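Local coordinates for uronate isomerase (Caulobacter crescentus, PDB 2Q01), which catalyses the interconversion of D-glucuronate with D-fructuronate and of D-galacturonate with D-tagaturonate in bacterial uronate metabolism, at residues A99-A104 / N137-F142. Sequence-based numbering, arbitrary orientation.
Sequences AWRVFA and NADDYF
Trp100 reaches from helix 96-105 to the first turn of helix 138-149 and meets it along much of its length. Its CB lies 3.6 Å from CD2 of Phe142, and CG rests on the same ring carbon. With CG trans to the backbone N (chi1 -175°), the indole projects toward the other helix: CD1 sits 3.8 Å from CB of Phe142, and NE1 comes within 3.2 Å of the Ala138 carbonyl O, which lies at the ring edge. Farther out, CZ2 passes CB of Tyr141 at 4.2 Å. Phe142 CA lies over one indole face and Phe103 CD2 over the opposite one, each toward the rim; the Trp100 pyrrole ring and the Phe142 ring are inclined at 53°. This is helix-on-helix packing at the periphery of a uronate isomerase with a TIM-barrel-related fold, far from the chain centre, the two short axes 9.5 Å apart and running at 124°. Beside the tryptophan the methyls of Ala104 and Ala138 touch. Arg101 closes the more exposed flank: bent at chi2 and chi3, it lays CD 3.8 Å from Ala138 CB and turns a guanidinium face to Asp139. OD2 of that aspartate stands over the guanidinium, 3.2 Å from NE, an ion pair without a directed N-H. OD2 also bridges to Arg97, and NH2 of Arg101 pairs with Glu98. A leucine here would probably leave Asp139 with the Arg97 bridge but without this second charge, and take from Glu98 the cation at NH2. Tyr141 directs its hydroxyl away from the tryptophan, to the Glu131 carbonyl.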
ATOM      1  N   ALA B  99      25.004  16.282  26.159  1.00 48.59           N
ATOM      2  CA  ALA B  99      24.376  15.779  24.937  1.00 48.31           C
ATOM      3  C   ALA B  99      23.672  14.448  25.195  1.00 45.41           C
ATOM      4  O   ALA B  99      22.518  14.263  24.800  1.00 47.59           O
ATOM      5  CB  ALA B  99      25.409  15.641  23.819  1.00 42.12           C
ATOM      6  N   TRP B 100      24.374  13.545  25.884  1.00 41.57           N
ATOM      7  CA  TRP B 100      23.839  12.255  26.305  1.00 36.49           C
ATOM      8  C   TRP B 100      22.667  12.392  27.278  1.00 41.03           C
ATOM      9  O   TRP B 100      21.726  11.603  27.224  1.00 43.44           O
ATOM     10  CB  TRP B 100      24.938  11.401  26.937  1.00 40.44           C
ATOM     11  CG  TRP B 100      24.470  10.023  27.279  1.00 44.97           C
ATOM     12  CD1 TRP B 100      24.055   9.572  28.501  1.00 42.96           C
ATOM     13  CD2 TRP B 100      24.334   8.920  26.377  1.00 58.74           C
ATOM     14  NE1 TRP B 100      23.675   8.255  28.416  1.00 47.74           N
ATOM     15  CE2 TRP B 100      23.839   7.829  27.123  1.00 49.78           C
ATOM     16  CE3 TRP B 100      24.587   8.747  25.008  1.00 58.93           C
ATOM     17  CZ2 TRP B 100      23.591   6.582  26.547  1.00 48.18           C
ATOM     18  CZ3 TRP B 100      24.343   7.503  24.438  1.00 53.71           C
ATOM     19  CH2 TRP B 100      23.851   6.439  25.208  1.00 51.76           C
ATOM     20  N   ARG B 101      22.738  13.388  28.156  1.00 46.84           N
ATOM     21  CA  ARG B 101      21.673  13.685  29.113  1.00 52.58           C
ATOM     22  C   ARG B 101      20.353  14.053  28.426  1.00 53.07           C
ATOM     23  O   ARG B 101      19.284  13.649  28.887  1.00 57.47           O
ATOM     24  CB  ARG B 101      22.106  14.832  30.029  1.00 64.16           C
ATOM     25  CG  ARG B 101      21.566  14.773  31.448  1.00 71.05           C
ATOM     26  CD  ARG B 101      22.521  14.006  32.353  1.00 92.99           C
ATOM     27  NE  ARG B 101      23.858  14.596  32.371  1.00 96.03           N
ATOM     28  CZ  ARG B 101      24.268  15.511  33.243  1.00 92.85           C
ATOM     29  NH1 ARG B 101      23.448  15.957  34.186  1.00 94.42           N
ATOM     30  NH2 ARG B 101      25.504  15.983  33.170  1.00 92.57           N
ATOM     31  N   VAL B 102      20.441  14.821  27.335  1.00 54.14           N
ATOM     32  CA  VAL B 102      19.265  15.254  26.566  1.00 46.73           C
ATOM     33  C   VAL B 102      18.632  14.064  25.845  1.00 45.42           C
ATOM     34  O   VAL B 102      17.409  13.916  25.840  1.00 46.71           O
ATOM     35  CB  VAL B 102      19.614  16.391  25.561  1.00 54.26           C
ATOM     36  CG1 VAL B 102      18.407  16.764  24.702  1.00 46.61           C
ATOM     37  CG2 VAL B 102      20.109  17.623  26.298  1.00 56.80           C
ATOM     38  N   PHE B 103      19.475  13.216  25.257  1.00 44.13           N
ATOM     39  CA  PHE B 103      19.020  11.992  24.604  1.00 44.60           C
ATOM     40  C   PHE B 103      18.322  11.049  25.580  1.00 48.16           C
ATOM     41  O   PHE B 103      17.255  10.508  25.273  1.00 52.59           O
ATOM     42  CB  PHE B 103      20.187  11.267  23.935  1.00 40.37           C
ATOM     43  CG  PHE B 103      19.857   9.872  23.493  1.00 45.74           C
ATOM     44  CD1 PHE B 103      18.965   9.650  22.446  1.00 47.41           C
ATOM     45  CD2 PHE B 103      20.430   8.775  24.125  1.00 47.21           C
ATOM     46  CE1 PHE B 103      18.649   8.360  22.041  1.00 52.10           C
ATOM     47  CE2 PHE B 103      20.119   7.480  23.723  1.00 53.38           C
ATOM     48  CZ  PHE B 103      19.228   7.275  22.680  1.00 50.89           C
ATOM     49  N   ALA B 104      18.945  10.850  26.740  1.00 42.64           N
ATOM     50  CA  ALA B 104      18.419   9.980  27.783  1.00 41.93           C
ATOM     51  C   ALA B 104      17.052  10.453  28.263  1.00 41.73           C
ATOM     52  O   ALA B 104      16.132   9.638  28.412  1.00 43.42           O
ATOM     53  CB  ALA B 104      19.379   9.914  28.936  1.00 43.90           C
ATOM     54  N   ASN B 137      19.195   7.891  35.135  1.00 69.58           N
ATOM     55  CA  ASN B 137      20.118   6.800  34.857  1.00 58.37           C
ATOM     56  C   ASN B 137      21.210   7.235  33.889  1.00 60.70           C
ATOM     57  O   ASN B 137      22.158   6.489  33.635  1.00 62.49           O
ATOM     58  CB  ASN B 137      19.330   5.642  34.248  1.00 59.98           C
ATOM     59  CG  ASN B 137      19.962   4.302  34.507  1.00 76.18           C
ATOM     60  OD1 ASN B 137      20.968   4.194  35.209  1.00 98.29           O
ATOM     61  ND2 ASN B 137      19.370   3.259  33.944  1.00 91.44           N
ATOM     62  N   ALA B 138      21.065   8.455  33.370  1.00 57.61           N
ATOM     63  CA  ALA B 138      21.849   8.972  32.246  1.00 47.01           C
ATOM     64  C   ALA B 138      23.353   8.955  32.459  1.00 53.23           C
ATOM     65  O   ALA B 138      24.098   8.434  31.625  1.00 51.19           O
ATOM     66  CB  ALA B 138      21.397  10.375  31.910  1.00 44.65           C
ATOM     67  N   ASP B 139      23.789   9.527  33.578  1.00 59.47           N
ATOM     68  CA  ASP B 139      25.211   9.682  33.882  1.00 62.50           C
ATOM     69  C   ASP B 139      25.906   8.345  34.111  1.00 61.41           C
ATOM     70  O   ASP B 139      27.073   8.182  33.756  1.00 58.37           O
ATOM     71  CB  ASP B 139      25.401  10.608  35.089  1.00 66.56           C
ATOM     72  CG  ASP B 139      25.111  12.065  34.758  1.00 79.02           C
ATOM     73  OD1 ASP B 139      24.189  12.647  35.371  1.00 79.02           O
ATOM     74  OD2 ASP B 139      25.801  12.627  33.878  1.00 86.17           O
ATOM     75  N   ASP B 140      25.176   7.396  34.693  1.00 63.12           N
ATOM     76  CA  ASP B 140      25.692   6.055  34.922  1.00 62.05           C
ATOM     77  C   ASP B 140      25.950   5.347  33.596  1.00 58.30           C
ATOM     78  O   ASP B 140      26.987   4.709  33.433  1.00 57.14           O
ATOM     79  CB  ASP B 140      24.734   5.245  35.804  1.00 68.55           C
ATOM     80  CG  ASP B 140      25.258   3.850  36.114  1.00 75.32           C
ATOM     81  OD1 ASP B 140      26.396   3.730  36.618  1.00 78.62           O
ATOM     82  OD2 ASP B 140      24.524   2.873  35.855  1.00 78.00           O
ATOM     83  N   TYR B 141      25.012   5.482  32.655  1.00 62.66           N
ATOM     84  CA  TYR B 141      25.165   4.955  31.292  1.00 55.59           C
ATOM     85  C   TYR B 141      26.367   5.550  30.566  1.00 56.41           C
ATOM     86  O   TYR B 141      27.138   4.817  29.950  1.00 53.03           O
ATOM     87  CB  TYR B 141      23.913   5.227  30.461  1.00 52.24           C
ATOM     88  CG  TYR B 141      22.977   4.056  30.287  1.00 52.62           C
ATOM     89  CD1 TYR B 141      22.015   3.755  31.250  1.00 43.58           C
ATOM     90  CD2 TYR B 141      23.028   3.267  29.138  1.00 42.61           C
ATOM     91  CE1 TYR B 141      21.139   2.685  31.084  1.00 43.88           C
ATOM     92  CE2 TYR B 141      22.156   2.197  28.964  1.00 41.68           C
ATOM     93  CZ  TYR B 141      21.213   1.911  29.941  1.00 47.48           C
ATOM     94  OH  TYR B 141      20.347   0.855  29.772  1.00 52.04           O
ATOM     95  N   PHE B 142      26.521   6.874  30.655  1.00 56.75           N
ATOM     96  CA  PHE B 142      27.562   7.589  29.915  1.00 56.55           C
ATOM     97  C   PHE B 142      28.960   7.094  30.247  1.00 56.86           C
ATOM     98  O   PHE B 142      29.656   6.583  29.370  1.00 56.71           O
ATOM     99  CB  PHE B 142      27.475   9.109  30.130  1.00 54.02           C
ATOM    100  CG  PHE B 142      28.445   9.892  29.282  1.00 51.10           C
ATOM    101  CD1 PHE B 142      29.647  10.353  29.813  1.00 54.63           C
ATOM    102  CD2 PHE B 142      28.166  10.151  27.943  1.00 42.20           C
ATOM    103  CE1 PHE B 142      30.552  11.065  29.022  1.00 50.00           C
ATOM    104  CE2 PHE B 142      29.059  10.866  27.150  1.00 44.54           C
ATOM    105  CZ  PHE B 142      30.255  11.319  27.691  1.00 41.12           C
TER